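Side-chain contacts in subdomain of Desmoplakin Carboxy-Terminal domain (DPCT) (Homo sapiens, PDB 1LM5), which forms part of the intermediate filament-binding tail of desmoplakin, a plakin-repeat domain that probably helps tie filaments to cell junctions: residues L20-I25 with L192-A197; L61-A66 with T78-A83; A101-K106 with K145-G150; Y123-L128 with H134-T139; Y162-T167 with Y177-N182. All blocks are in the same frame, centred on the assembly; numbering follows the deposited sequence.

Contact 1 pairs Leu20-Ile25, near the N terminus, with Leu192-Ala197, near the C terminus, so its loop encloses the other four; it brings both ends of the chain into one mixed sheet. Within that loop, contact 2 comes first and closes a short loop, pairing helices 63-68 and 74-88. Contact 3 then joins helix 101-106 to the connection before helix 150-157, and the shorter loop of contact 4, around hairpin 129-136, lies within its span; the two touch through Ile148 and Leu128. Contact 5 follows in series, joining 162-167 to helix 177-183. It touches contact 4 through Tyr162 and contact 1 through Leu195, while contact 2 touches none of the others.

Contact 1. Residues L20-I25 with L192-A197; sequences LEKISI and LRLLEA
An apolar contact made by a charged residue bridges two strands of the mixed sheet that are not neighbours: the methylenes of Lys22 lie against Leu194, and its NZ end reaches Leu192, just before strand 193-197. Strand 11-16 runs between strands 21-23 and 193-197, and Lys22 and Leu194 have their CA atoms 7.6 Å apart. Lys22 CD meets Leu194 CD2 at 3.6 Å, and Lys22 CB packs on the other methyl, Leu194 CD1, at 3.9 Å. The leucine thus presents both branches of its fork to the lysine, and the two side chains cross at about a right angle. CG of Lys22 lies opposite its backbone N (chi1 170°), and a bend at chi3 (61°) then brings Lys22 NZ to 3.6 Å from Leu192 CD1. The charge has its polar partners elsewhere: NZ makes a salt bridge to Glu187 and a hydrogen bond to Pro55 O. Leu194 also packs on Ala13 of the intervening strand and, on the other flank, on Met185 of strand 185-186. The lysine therefore does two jobs: its hydrocarbon stem rests on leucine methyls, while its ammonium group, with a carboxylate and a carbonyl as partners, probably stays charged.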
# COMPACT_ATOMS: atom_id res chain seq x y z
N LEU B 20 -14.72 25.29 -14.79
CA LEU B 20 -14.05 25.45 -13.50
C LEU B 20 -14.57 24.47 -12.46
O LEU B 20 -14.98 24.87 -11.37
CB LEU B 20 -14.22 26.88 -12.99
CG LEU B 20 -13.62 27.96 -13.89
CD1 LEU B 20 -13.97 29.34 -13.35
CD2 LEU B 20 -12.12 27.78 -13.98
N GLU B 21 -14.54 23.19 -12.78
CA GLU B 21 -15.03 22.20 -11.84
C GLU B 21 -14.37 20.85 -12.05
O GLU B 21 -13.98 20.49 -13.15
CB GLU B 21 -16.54 22.03 -12.00
CG GLU B 21 -16.95 21.42 -13.32
CD GLU B 21 -18.45 21.23 -13.44
OE1 GLU B 21 -19.11 21.06 -12.39
OE2 GLU B 21 -18.96 21.25 -14.57
N LYS B 22 -14.27 20.12 -10.96
CA LYS B 22 -13.69 18.80 -10.99
C LYS B 22 -14.76 17.83 -11.47
O LYS B 22 -15.89 17.87 -11.00
CB LYS B 22 -13.22 18.39 -9.60
CG LYS B 22 -12.81 16.94 -9.50
CD LYS B 22 -12.27 16.57 -8.13
CE LYS B 22 -13.29 16.78 -7.04
NZ LYS B 22 -12.78 16.24 -5.75
N ILE B 23 -14.40 16.98 -12.42
CA ILE B 23 -15.32 15.96 -12.91
C ILE B 23 -14.53 14.67 -13.00
O ILE B 23 -13.30 14.67 -12.98
CB ILE B 23 -15.88 16.31 -14.31
CG1 ILE B 23 -14.73 16.44 -15.31
CG2 ILE B 23 -16.68 17.59 -14.22
CD1 ILE B 23 -15.18 16.74 -16.73
N SER B 24 -15.24 13.55 -13.10
CA SER B 24 -14.57 12.27 -13.21
C SER B 24 -13.96 12.17 -14.59
O SER B 24 -14.30 12.93 -15.51
CB SER B 24 -15.56 11.13 -13.04
OG SER B 24 -16.43 11.09 -14.16
N ILE B 25 -13.06 11.22 -14.74
CA ILE B 25 -12.43 11.00 -16.03
C ILE B 25 -13.55 10.63 -17.01
O ILE B 25 -13.59 11.10 -18.14
CB ILE B 25 -11.41 9.87 -15.90
CG1 ILE B 25 -10.21 10.39 -15.11
CG2 ILE B 25 -10.97 9.38 -17.27
CD1 ILE B 25 -9.34 9.29 -14.54
N LEU B 192 -6.60 15.36 -3.91
CA LEU B 192 -6.79 14.61 -5.15
C LEU B 192 -6.09 15.26 -6.33
O LEU B 192 -6.17 16.48 -6.53
CB LEU B 192 -8.28 14.47 -5.47
CG LEU B 192 -9.06 13.53 -4.56
CD1 LEU B 192 -10.54 13.60 -4.91
CD2 LEU B 192 -8.53 12.11 -4.74
N ARG B 193 -5.41 14.44 -7.12
CA ARG B 193 -4.68 14.94 -8.27
C ARG B 193 -5.58 15.04 -9.48
O ARG B 193 -6.20 14.05 -9.89
CB ARG B 193 -3.50 14.03 -8.56
CG ARG B 193 -2.53 14.56 -9.57
CD ARG B 193 -1.25 13.71 -9.51
NE ARG B 193 -0.64 13.80 -8.19
CZ ARG B 193 0.09 14.83 -7.77
NH1 ARG B 193 0.31 15.87 -8.56
NH2 ARG B 193 0.57 14.84 -6.53
N LEU B 194 -5.64 16.23 -10.05
CA LEU B 194 -6.49 16.49 -11.21
C LEU B 194 -5.69 16.90 -12.42
O LEU B 194 -4.64 17.53 -12.29
CB LEU B 194 -7.48 17.62 -10.91
CG LEU B 194 -8.25 17.61 -9.59
CD1 LEU B 194 -9.31 18.71 -9.62
CD2 LEU B 194 -8.89 16.25 -9.37
N LEU B 195 -6.21 16.55 -13.59
CA LEU B 195 -5.59 16.92 -14.85
C LEU B 195 -6.58 17.87 -15.50
O LEU B 195 -7.76 17.55 -15.62
CB LEU B 195 -5.44 15.70 -15.74
CG LEU B 195 -4.07 15.28 -16.23
CD1 LEU B 195 -4.23 14.29 -17.37
CD2 LEU B 195 -3.27 16.50 -16.66
N GLU B 196 -6.11 19.05 -15.91
CA GLU B 196 -7.00 19.99 -16.56
C GLU B 196 -7.39 19.51 -17.96
O GLU B 196 -6.61 18.84 -18.64
CB GLU B 196 -6.33 21.36 -16.67
CG GLU B 196 -6.16 22.04 -15.34
CD GLU B 196 -5.56 23.43 -15.46
OE1 GLU B 196 -5.35 24.07 -14.42
OE2 GLU B 196 -5.29 23.87 -16.60
N ALA B 197 -8.60 19.85 -18.37
CA ALA B 197 -9.11 19.46 -19.68
C ALA B 197 -9.93 20.62 -20.23
O ALA B 197 -10.66 21.29 -19.49
CB ALA B 197 -9.97 18.22 -19.57

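Contact 2. Residues L61-A66 with T78-A83; sequences LSLQDA and TRLKPA
The bond from Ala66 N to Ser62 O, 2.9 Å long, closes the first turn of helix 63-68, the turn from which Leu63 reaches Leu80 on helix 74-88. The contact is a helix-to-helix pairing across a short connection, and the pair belongs to a plectin repeat. Ser62 occupies the N-cap position. Its OG accepts from Asp65 N at 3.1 Å with an N-H...O angle of 162°, so side chain and carbonyl of one serine both bind the start of the helix and hold the first turn, on which Leu63 sits. Between the helices no hydrogen bond forms; leucine methyls do the touching. Leu63 CD2 comes to 3.5 Å from Leu80 CB, tight for two carbons, and also touches Leu80 CD1 at 3.6 Å, sitting in the angle between the stem and one branch of the other leucine. Its second methyl turns to the backbone instead. The two side chains cross obliquely. Lys81 N is bonded back to Thr78 O at 3.3 Å, and just beyond it the helix kinks where the N atoms of Pro82 and Ala83 have no bond to the preceding turn. Ile52, from strand 52-53, packs on both Leu63 and Leu80, and Leu43 of helix 36-47 adds to the cover of Leu80, which makes this a buried seam. Leu63 CD1 meets Lys81 through backbone and stem: it lies 3.7 Å from Lys81 N and 4.2 Å from Lys81 CG.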
# COMPACT_ATOMS: atom_id res chain seq x y z
N LEU B 61 -12.08 1.98 -5.88
CA LEU B 61 -13.20 1.10 -6.14
C LEU B 61 -12.88 -0.02 -7.10
O LEU B 61 -12.04 0.12 -7.99
CB LEU B 61 -14.35 1.90 -6.75
CG LEU B 61 -14.79 3.21 -6.11
CD1 LEU B 61 -15.74 3.94 -7.08
CD2 LEU B 61 -15.47 2.92 -4.78
N SER B 62 -13.56 -1.14 -6.93
CA SER B 62 -13.41 -2.27 -7.84
C SER B 62 -14.08 -1.75 -9.10
O SER B 62 -14.84 -0.77 -9.05
CB SER B 62 -14.19 -3.47 -7.32
OG SER B 62 -15.54 -3.12 -7.11
N LEU B 63 -13.84 -2.38 -10.24
CA LEU B 63 -14.50 -1.91 -11.45
C LEU B 63 -16.01 -2.00 -11.29
O LEU B 63 -16.74 -1.12 -11.74
CB LEU B 63 -14.07 -2.73 -12.66
CG LEU B 63 -12.62 -2.61 -13.11
CD1 LEU B 63 -12.35 -3.59 -14.25
CD2 LEU B 63 -12.34 -1.18 -13.57
N GLN B 64 -16.47 -3.07 -10.64
CA GLN B 64 -17.90 -3.29 -10.44
C GLN B 64 -18.53 -2.13 -9.68
O GLN B 64 -19.56 -1.59 -10.09
CB GLN B 64 -18.11 -4.60 -9.68
CG GLN B 64 -19.56 -4.95 -9.46
CD GLN B 64 -19.73 -6.18 -8.57
OE1 GLN B 64 -19.22 -7.26 -8.88
NE2 GLN B 64 -20.44 -6.01 -7.46
N ASP B 65 -17.90 -1.75 -8.58
CA ASP B 65 -18.41 -0.65 -7.77
C ASP B 65 -18.32 0.67 -8.52
O ASP B 65 -19.21 1.52 -8.38
CB ASP B 65 -17.64 -0.58 -6.46
CG ASP B 65 -17.98 -1.73 -5.53
OD1 ASP B 65 -17.34 -1.86 -4.47
OD2 ASP B 65 -18.91 -2.50 -5.86
N ALA B 66 -17.26 0.86 -9.30
CA ALA B 66 -17.11 2.10 -10.07
C ALA B 66 -18.25 2.19 -11.08
O ALA B 66 -18.78 3.27 -11.34
CB ALA B 66 -15.76 2.12 -10.79
N THR B 78 -15.24 -3.01 -18.89
CA THR B 78 -14.78 -4.15 -19.67
C THR B 78 -13.35 -3.92 -20.13
O THR B 78 -12.49 -4.78 -19.94
CB THR B 78 -15.67 -4.37 -20.91
OG1 THR B 78 -17.00 -4.71 -20.47
CG2 THR B 78 -15.13 -5.51 -21.78
N ARG B 79 -13.09 -2.75 -20.70
CA ARG B 79 -11.75 -2.42 -21.19
C ARG B 79 -10.73 -2.34 -20.07
O ARG B 79 -9.54 -2.51 -20.32
CB ARG B 79 -11.76 -1.09 -21.92
CG ARG B 79 -12.74 -0.99 -23.06
CD ARG B 79 -12.89 0.47 -23.47
NE ARG B 79 -14.15 0.70 -24.15
CZ ARG B 79 -14.65 1.91 -24.41
NH1 ARG B 79 -13.97 2.99 -24.04
NH2 ARG B 79 -15.81 2.02 -25.03
N LEU B 80 -11.18 -2.06 -18.85
CA LEU B 80 -10.27 -1.94 -17.71
C LEU B 80 -9.93 -3.23 -16.99
O LEU B 80 -9.10 -3.22 -16.09
CB LEU B 80 -10.83 -0.96 -16.67
CG LEU B 80 -11.01 0.47 -17.15
CD1 LEU B 80 -11.70 1.28 -16.05
CD2 LEU B 80 -9.65 1.05 -17.49
N LYS B 81 -10.57 -4.34 -17.35
CA LYS B 81 -10.31 -5.60 -16.67
C LYS B 81 -8.83 -5.94 -16.57
O LYS B 81 -8.33 -6.26 -15.48
CB LYS B 81 -11.08 -6.75 -17.35
CG LYS B 81 -12.60 -6.65 -17.18
CD LYS B 81 -13.33 -7.60 -18.13
CE LYS B 81 -14.86 -7.49 -18.02
NZ LYS B 81 -15.44 -8.12 -16.80
N PRO B 82 -8.10 -5.89 -17.69
CA PRO B 82 -6.67 -6.22 -17.61
C PRO B 82 -5.94 -5.33 -16.60
O PRO B 82 -5.08 -5.80 -15.86
CB PRO B 82 -6.18 -6.00 -19.04
CG PRO B 82 -7.41 -6.28 -19.88
CD PRO B 82 -8.50 -5.60 -19.08
N ALA B 83 -6.26 -4.04 -16.59
CA ALA B 83 -5.63 -3.11 -15.65
C ALA B 83 -5.94 -3.51 -14.21
O ALA B 83 -5.08 -3.43 -13.33
CB ALA B 83 -6.12 -1.68 -15.90

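Contact 3. Residues A101-K106 with K145-G150; sequences AAEAVK and KGFIDG
Ala102 and Glu103, on neighbouring positions of helix 101-106, meet Phe147 at its backbone and its ring respectively. Ala102 CB points at the other segment and comes to 3.1 Å from Phe147 O, a close carbon-to-oxygen approach that brings the helix right up to the peptide chain. The same methyl reaches Ile148 CG2 at 3.9 Å and Phe147 CB at 4.3 Å, so it is received by two consecutive residues. Glu103 extends beyond CG and brings its carboxylate obliquely to the CD2-CE2 side of the ring: Glu103 OE2 is 3.4 Å from Phe147 CE2, and the carboxylate and ring planes are only 18° apart. No hydrogen bond crosses between the segments. The carboxylate is held from its own side, since Glu103 OE2 accepts from Ser100 N, just before the helix begins, and this bond helps hold the group next to the aromatic carbons.

Further out, the ring of Phe147 also packs on Ser100 and on Ile137, while Ala102 is backed by Leu119 of helix 112-124. Ile148 has CG1 between its backbone N and carbonyl carbon (chi1 59°), which turns its end away from Ala102, and it packs on Ala153 and Leu156. The loop carrying these residues is shaped at both ends. Gly146, with positive phi, ends the preceding helix in a Schellman motif, and Asp149 OD2 caps helix 150-157 by accepting from Ala152 N. The Schellman motif and this N-cap bound a tight connection between helices 139-145 and 150-157 of a plectin repeat, with helix 101-106 docked against its turn.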
# COMPACT_ATOMS: atom_id res chain seq x y z
N ALA B 101 1.71 -8.01 -13.52
CA ALA B 101 1.60 -7.54 -14.90
C ALA B 101 2.81 -7.95 -15.75
O ALA B 101 2.65 -8.45 -16.86
CB ALA B 101 1.45 -6.03 -14.92
N ALA B 102 4.01 -7.73 -15.22
CA ALA B 102 5.23 -8.05 -15.94
C ALA B 102 5.27 -9.51 -16.37
O ALA B 102 5.62 -9.82 -17.52
CB ALA B 102 6.44 -7.75 -15.08
N GLU B 103 4.93 -10.40 -15.44
CA GLU B 103 4.92 -11.83 -15.71
C GLU B 103 3.86 -12.13 -16.77
O GLU B 103 4.10 -12.89 -17.70
CB GLU B 103 4.61 -12.60 -14.43
CG GLU B 103 5.47 -12.18 -13.24
CD GLU B 103 5.05 -12.84 -11.94
OE1 GLU B 103 5.37 -14.03 -11.75
OE2 GLU B 103 4.40 -12.17 -11.11
N ALA B 104 2.70 -11.49 -16.63
CA ALA B 104 1.61 -11.70 -17.58
C ALA B 104 2.03 -11.36 -19.00
O ALA B 104 1.58 -12.00 -19.97
CB ALA B 104 0.39 -10.88 -17.18
N VAL B 105 2.86 -10.33 -19.14
CA VAL B 105 3.32 -9.93 -20.46
C VAL B 105 4.20 -11.06 -20.97
O VAL B 105 4.08 -11.49 -22.12
CB VAL B 105 4.16 -8.64 -20.41
CG1 VAL B 105 4.78 -8.38 -21.77
CG2 VAL B 105 3.26 -7.47 -20.03
N LYS B 106 5.09 -11.54 -20.10
CA LYS B 106 5.99 -12.61 -20.48
C LYS B 106 5.25 -13.83 -21.02
O LYS B 106 5.67 -14.43 -22.00
CB LYS B 106 6.85 -13.04 -19.29
CG LYS B 106 8.07 -12.16 -19.04
CD LYS B 106 8.97 -12.73 -17.94
CE LYS B 106 9.58 -14.09 -18.33
NZ LYS B 106 8.58 -15.20 -18.39
N LYS B 145 11.89 -10.62 -6.84
CA LYS B 145 10.78 -11.51 -7.11
C LYS B 145 10.84 -12.03 -8.55
O LYS B 145 10.14 -12.97 -8.90
CB LYS B 145 9.45 -10.79 -6.89
CG LYS B 145 9.31 -10.15 -5.52
CD LYS B 145 8.95 -11.15 -4.45
CE LYS B 145 7.52 -11.63 -4.62
NZ LYS B 145 7.14 -12.61 -3.56
N GLY B 146 11.68 -11.40 -9.36
CA GLY B 146 11.80 -11.81 -10.75
C GLY B 146 10.73 -11.23 -11.65
O GLY B 146 10.53 -11.72 -12.77
N PHE B 147 10.02 -10.21 -11.18
CA PHE B 147 8.98 -9.59 -11.99
C PHE B 147 9.61 -8.96 -13.21
O PHE B 147 9.11 -9.08 -14.33
CB PHE B 147 8.28 -8.46 -11.23
CG PHE B 147 7.37 -8.92 -10.13
CD1 PHE B 147 6.63 -8.00 -9.41
CD2 PHE B 147 7.27 -10.27 -9.81
CE1 PHE B 147 5.79 -8.41 -8.39
CE2 PHE B 147 6.43 -10.69 -8.79
CZ PHE B 147 5.70 -9.76 -8.08
N ILE B 148 10.71 -8.26 -12.97
CA ILE B 148 11.43 -7.57 -14.02
C ILE B 148 12.91 -7.80 -13.77
O ILE B 148 13.32 -8.07 -12.64
CB ILE B 148 11.17 -6.05 -13.95
CG1 ILE B 148 11.62 -5.53 -12.58
CG2 ILE B 148 9.70 -5.76 -14.13
CD1 ILE B 148 11.41 -4.04 -12.37
N ASP B 149 13.71 -7.69 -14.82
CA ASP B 149 15.15 -7.85 -14.68
C ASP B 149 15.72 -6.44 -14.69
O ASP B 149 14.97 -5.47 -14.84
CB ASP B 149 15.73 -8.69 -15.82
CG ASP B 149 15.42 -8.12 -17.21
OD1 ASP B 149 15.73 -8.82 -18.21
OD2 ASP B 149 14.88 -7.00 -17.30
N GLY B 150 17.03 -6.33 -14.52
CA GLY B 150 17.65 -5.02 -14.51
C GLY B 150 17.30 -4.15 -15.70
O GLY B 150 17.09 -2.95 -15.55

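Contact 4. Residues Y123-L128 with H134-T139; sequences YLTGGL and HGRIST
At the open end of the hairpin formed by strands 129-130 and 135-136, inside a plectin repeat, Arg136 reaches across to Thr125-Gly127, the exit from helix 112-124. Its chain is extended from CG to NE and brings the guanidinium up to the turn. Arg136 NH2 donates to Thr125 OG1 at 2.9 Å and Arg136 NH1 to Gly127 O at 3.0 Å, each acceptor tilted about 22° from the guanidinium plane. Thr125 O sits over one face, 3.0 Å from Arg136 CZ, a placement that probably favours the cation electrostatically. Thr125 OG1 is also hydrogen-bonded to Phe121 O and Gln122 O, which help hold the hydroxyl. The backbones join where Ile137 N donates to Leu128 O at 2.8 Å, nearly in line with the carbonyl. A water continues the link, accepting from Leu128 N at 2.7 Å and donating to Ile137 O at 2.6 Å. The second subunit covers this region: its Arg155 and Gln116 bond to Gly126 O and Arg136 O. His134 and Gly135, both facing Asp130, form a G1 beta bulge. Arg136 thus ties helix 112-124 to hairpin 129-136, which, with helices 139-145 and 150-157 packed after it, is the hairpin-plus-helix-pair unit of the plakin repeat.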
# COMPACT_ATOMS: atom_id res chain seq x y z
N TYR B 123 4.68 2.08 -11.19
CA TYR B 123 5.99 2.62 -10.88
C TYR B 123 5.93 4.09 -10.50
O TYR B 123 6.45 4.50 -9.46
CB TYR B 123 6.91 2.43 -12.08
CG TYR B 123 8.32 2.84 -11.78
CD1 TYR B 123 9.16 2.00 -11.06
CD2 TYR B 123 8.81 4.08 -12.19
CE1 TYR B 123 10.45 2.39 -10.74
CE2 TYR B 123 10.09 4.48 -11.88
CZ TYR B 123 10.91 3.63 -11.16
OH TYR B 123 12.19 4.01 -10.83
N LEU B 124 5.30 4.88 -11.36
CA LEU B 124 5.17 6.32 -11.17
C LEU B 124 4.38 6.71 -9.94
O LEU B 124 4.51 7.82 -9.46
CB LEU B 124 4.52 6.97 -12.39
CG LEU B 124 5.38 7.09 -13.64
CD1 LEU B 124 4.51 7.54 -14.81
CD2 LEU B 124 6.53 8.07 -13.39
N THR B 125 3.57 5.79 -9.42
CA THR B 125 2.76 6.12 -8.27
C THR B 125 3.18 5.44 -6.98
O THR B 125 2.38 5.27 -6.07
CB THR B 125 1.28 5.81 -8.55
OG1 THR B 125 1.14 4.45 -8.98
CG2 THR B 125 0.75 6.75 -9.65
N GLY B 126 4.45 5.04 -6.90
CA GLY B 126 4.91 4.42 -5.67
C GLY B 126 5.71 3.15 -5.83
O GLY B 126 6.56 2.86 -5.00
N GLY B 127 5.45 2.39 -6.89
CA GLY B 127 6.19 1.17 -7.09
C GLY B 127 5.30 0.09 -7.65
O GLY B 127 4.08 0.15 -7.53
N LEU B 128 5.93 -0.91 -8.25
CA LEU B 128 5.19 -2.01 -8.83
C LEU B 128 4.38 -2.73 -7.78
O LEU B 128 4.77 -2.79 -6.61
CB LEU B 128 6.14 -3.00 -9.50
CG LEU B 128 6.99 -2.43 -10.63
CD1 LEU B 128 7.68 -3.58 -11.34
CD2 LEU B 128 6.10 -1.66 -11.60
N HIS B 134 -0.91 -7.79 -2.80
CA HIS B 134 -1.63 -6.61 -3.25
C HIS B 134 -1.06 -5.34 -2.63
O HIS B 134 -1.80 -4.47 -2.19
CB HIS B 134 -3.12 -6.74 -2.93
CG HIS B 134 -3.77 -7.91 -3.59
ND1 HIS B 134 -3.81 -9.16 -3.01
CD2 HIS B 134 -4.34 -8.04 -4.81
CE1 HIS B 134 -4.38 -10.02 -3.85
NE2 HIS B 134 -4.70 -9.36 -4.95
N GLY B 135 0.26 -5.24 -2.61
CA GLY B 135 0.90 -4.06 -2.07
C GLY B 135 1.97 -3.61 -3.04
O GLY B 135 2.26 -4.32 -4.01
N ARG B 136 2.55 -2.45 -2.81
CA ARG B 136 3.58 -1.96 -3.69
C ARG B 136 4.92 -2.37 -3.12
O ARG B 136 5.08 -2.50 -1.90
CB ARG B 136 3.52 -0.44 -3.77
CG ARG B 136 2.26 0.08 -4.38
CD ARG B 136 2.34 1.58 -4.41
NE ARG B 136 1.17 2.21 -5.00
CZ ARG B 136 1.07 2.55 -6.28
NH1 ARG B 136 2.06 2.29 -7.12
NH2 ARG B 136 -0.01 3.18 -6.70
N ILE B 137 5.88 -2.59 -4.01
CA ILE B 137 7.20 -2.99 -3.59
C ILE B 137 8.24 -2.16 -4.31
O ILE B 137 7.97 -1.59 -5.36
CB ILE B 137 7.44 -4.47 -3.89
CG1 ILE B 137 7.34 -4.71 -5.40
CG2 ILE B 137 6.45 -5.31 -3.12
CD1 ILE B 137 7.67 -6.12 -5.81
N SER B 138 9.43 -2.10 -3.73
CA SER B 138 10.51 -1.34 -4.33
C SER B 138 10.86 -2.06 -5.62
O SER B 138 10.53 -3.24 -5.80
CB SER B 138 11.74 -1.33 -3.41
OG SER B 138 12.23 -2.65 -3.22
N THR B 139 11.54 -1.37 -6.52
CA THR B 139 11.93 -2.01 -7.76
C THR B 139 12.93 -3.11 -7.41
O THR B 139 12.91 -4.18 -8.00
CB THR B 139 12.54 -1.01 -8.71
OG1 THR B 139 13.83 -0.63 -8.23
CG2 THR B 139 11.66 0.22 -8.78
O HOH W 1 8.57 -0.90 -7.77

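Contact 5. Residues Y162-T167 with Y177-N182; sequences YAKILT and YKDAIN
A lysine at the centre of an inverse gamma turn makes a very short salt bridge: Lys164 NZ stands 2.6 Å from Asp179 OD1. The hydrogen bond uses the syn lone pair of OD1, on the side of the other carboxylate oxygen, while Asp179 OD2 stays 3.7 Å from the same NZ. A bend in the lysine chain at chi2 (-59°) swings its end toward helix 177-183, and the two side chains meet at about a right angle. Asp179 OD1 has a second donor, Ser176 N, just before the helix. One oxygen is therefore gripped by two donors, the ammonium group and the helix start, a setting that would probably favour the ionised carboxylate.

On either side of Lys164 along the chain the contact is apolar. Before it, the aromatic ring of Tyr162 is loosely placed, its CD1 lying 4.5 Å from Lys178 CB. After it, Leu166 points at the helix and places CD1 between two of its residues, 3.8 Å from Ala180 CB and 3.9 Å from Tyr177 CD1. The polar ends of these residues look elsewhere: Tyr162 OH binds Leu156 O, Tyr177 OH binds Ile11 N, and Lys178 NZ forms a hydrogen bond to Leu5 O and a salt bridge to Glu6. Ile165 and Leu166 both face Ile175 in a classic beta bulge of the two-stranded sheet 166-167/174-175. Helix 177-183 thus packs back on the hairpin that precedes it, Leu166 coming from its first strand, with helix 112-124 against Tyr162 and helix 36-47 lying against Leu166 and Tyr177.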
# COMPACT_ATOMS: atom_id res chain seq x y z
N TYR B 162 9.20 7.44 -21.16
CA TYR B 162 7.96 6.68 -21.26
C TYR B 162 7.20 7.08 -22.52
O TYR B 162 7.19 8.25 -22.90
CB TYR B 162 7.05 6.95 -20.07
CG TYR B 162 7.41 6.24 -18.79
CD1 TYR B 162 6.57 6.32 -17.68
CD2 TYR B 162 8.59 5.50 -18.67
CE1 TYR B 162 6.88 5.69 -16.49
CE2 TYR B 162 8.91 4.87 -17.48
CZ TYR B 162 8.06 4.96 -16.39
OH TYR B 162 8.38 4.37 -15.19
N ALA B 163 6.54 6.11 -23.14
CA ALA B 163 5.77 6.37 -24.34
C ALA B 163 4.69 7.41 -24.05
O ALA B 163 4.10 7.40 -22.98
CB ALA B 163 5.14 5.08 -24.83
N LYS B 164 4.44 8.30 -25.00
CA LYS B 164 3.42 9.34 -24.83
C LYS B 164 2.07 8.69 -25.13
O LYS B 164 1.50 8.88 -26.20
CB LYS B 164 3.68 10.50 -25.79
CG LYS B 164 5.10 11.08 -25.69
CD LYS B 164 5.40 11.60 -24.29
CE LYS B 164 6.76 12.30 -24.22
NZ LYS B 164 7.08 12.79 -22.84
N ILE B 165 1.58 7.91 -24.18
CA ILE B 165 0.33 7.18 -24.35
C ILE B 165 -0.93 7.97 -24.07
O ILE B 165 -2.04 7.46 -24.22
CB ILE B 165 0.32 5.93 -23.45
CG1 ILE B 165 0.36 6.36 -21.98
CG2 ILE B 165 1.52 5.05 -23.78
CD1 ILE B 165 0.30 5.20 -21.01
N LEU B 166 -0.78 9.22 -23.65
CA LEU B 166 -1.95 10.03 -23.33
C LEU B 166 -2.05 11.27 -24.18
O LEU B 166 -1.05 11.82 -24.64
CB LEU B 166 -1.91 10.47 -21.87
CG LEU B 166 -1.56 9.44 -20.80
CD1 LEU B 166 -1.64 10.10 -19.43
CD2 LEU B 166 -2.51 8.26 -20.87
N THR B 167 -3.28 11.72 -24.40
CA THR B 167 -3.50 12.96 -25.11
C THR B 167 -3.81 13.88 -23.95
O THR B 167 -4.81 13.69 -23.27
CB THR B 167 -4.70 12.90 -26.04
OG1 THR B 167 -4.43 11.99 -27.11
CG2 THR B 167 -4.99 14.27 -26.60
N TYR B 177 2.36 9.36 -18.76
CA TYR B 177 1.71 9.48 -17.48
C TYR B 177 2.57 10.31 -16.55
O TYR B 177 2.06 11.04 -15.69
CB TYR B 177 1.47 8.10 -16.86
CG TYR B 177 0.45 8.16 -15.75
CD1 TYR B 177 -0.90 8.28 -16.05
CD2 TYR B 177 0.83 8.11 -14.42
CE1 TYR B 177 -1.86 8.35 -15.05
CE2 TYR B 177 -0.12 8.17 -13.40
CZ TYR B 177 -1.46 8.29 -13.73
OH TYR B 177 -2.42 8.30 -12.75
N LYS B 178 3.88 10.17 -16.69
CA LYS B 178 4.83 10.93 -15.90
C LYS B 178 4.55 12.41 -16.18
O LYS B 178 4.47 13.24 -15.27
CB LYS B 178 6.25 10.56 -16.31
CG LYS B 178 7.32 11.55 -15.91
CD LYS B 178 7.66 11.50 -14.45
CE LYS B 178 8.99 12.22 -14.21
NZ LYS B 178 9.36 12.24 -12.77
N ASP B 179 4.39 12.74 -17.46
CA ASP B 179 4.09 14.11 -17.86
C ASP B 179 2.77 14.55 -17.25
O ASP B 179 2.64 15.67 -16.79
CB ASP B 179 3.94 14.24 -19.37
CG ASP B 179 5.23 14.00 -20.11
OD1 ASP B 179 5.17 13.47 -21.24
OD2 ASP B 179 6.30 14.35 -19.57
N ALA B 180 1.79 13.66 -17.30
CA ALA B 180 0.47 13.95 -16.77
C ALA B 180 0.56 14.33 -15.30
O ALA B 180 -0.04 15.29 -14.87
CB ALA B 180 -0.44 12.74 -16.95
N ILE B 181 1.34 13.57 -14.53
CA ILE B 181 1.48 13.86 -13.11
C ILE B 181 2.16 15.21 -12.93
O ILE B 181 1.80 15.98 -12.04
CB ILE B 181 2.29 12.78 -12.41
CG1 ILE B 181 1.51 11.47 -12.42
CG2 ILE B 181 2.59 13.19 -10.98
CD1 ILE B 181 2.31 10.28 -11.91
N ASN B 182 3.13 15.51 -13.77
CA ASN B 182 3.82 16.79 -13.66
C ASN B 182 2.96 17.97 -14.09
O ASN B 182 3.19 19.09 -13.65
CB ASN B 182 5.12 16.75 -14.46
CG ASN B 182 6.22 16.03 -13.72
OD1 ASN B 182 6.59 16.42 -12.61
ND2 ASN B 182 6.75 14.96 -14.32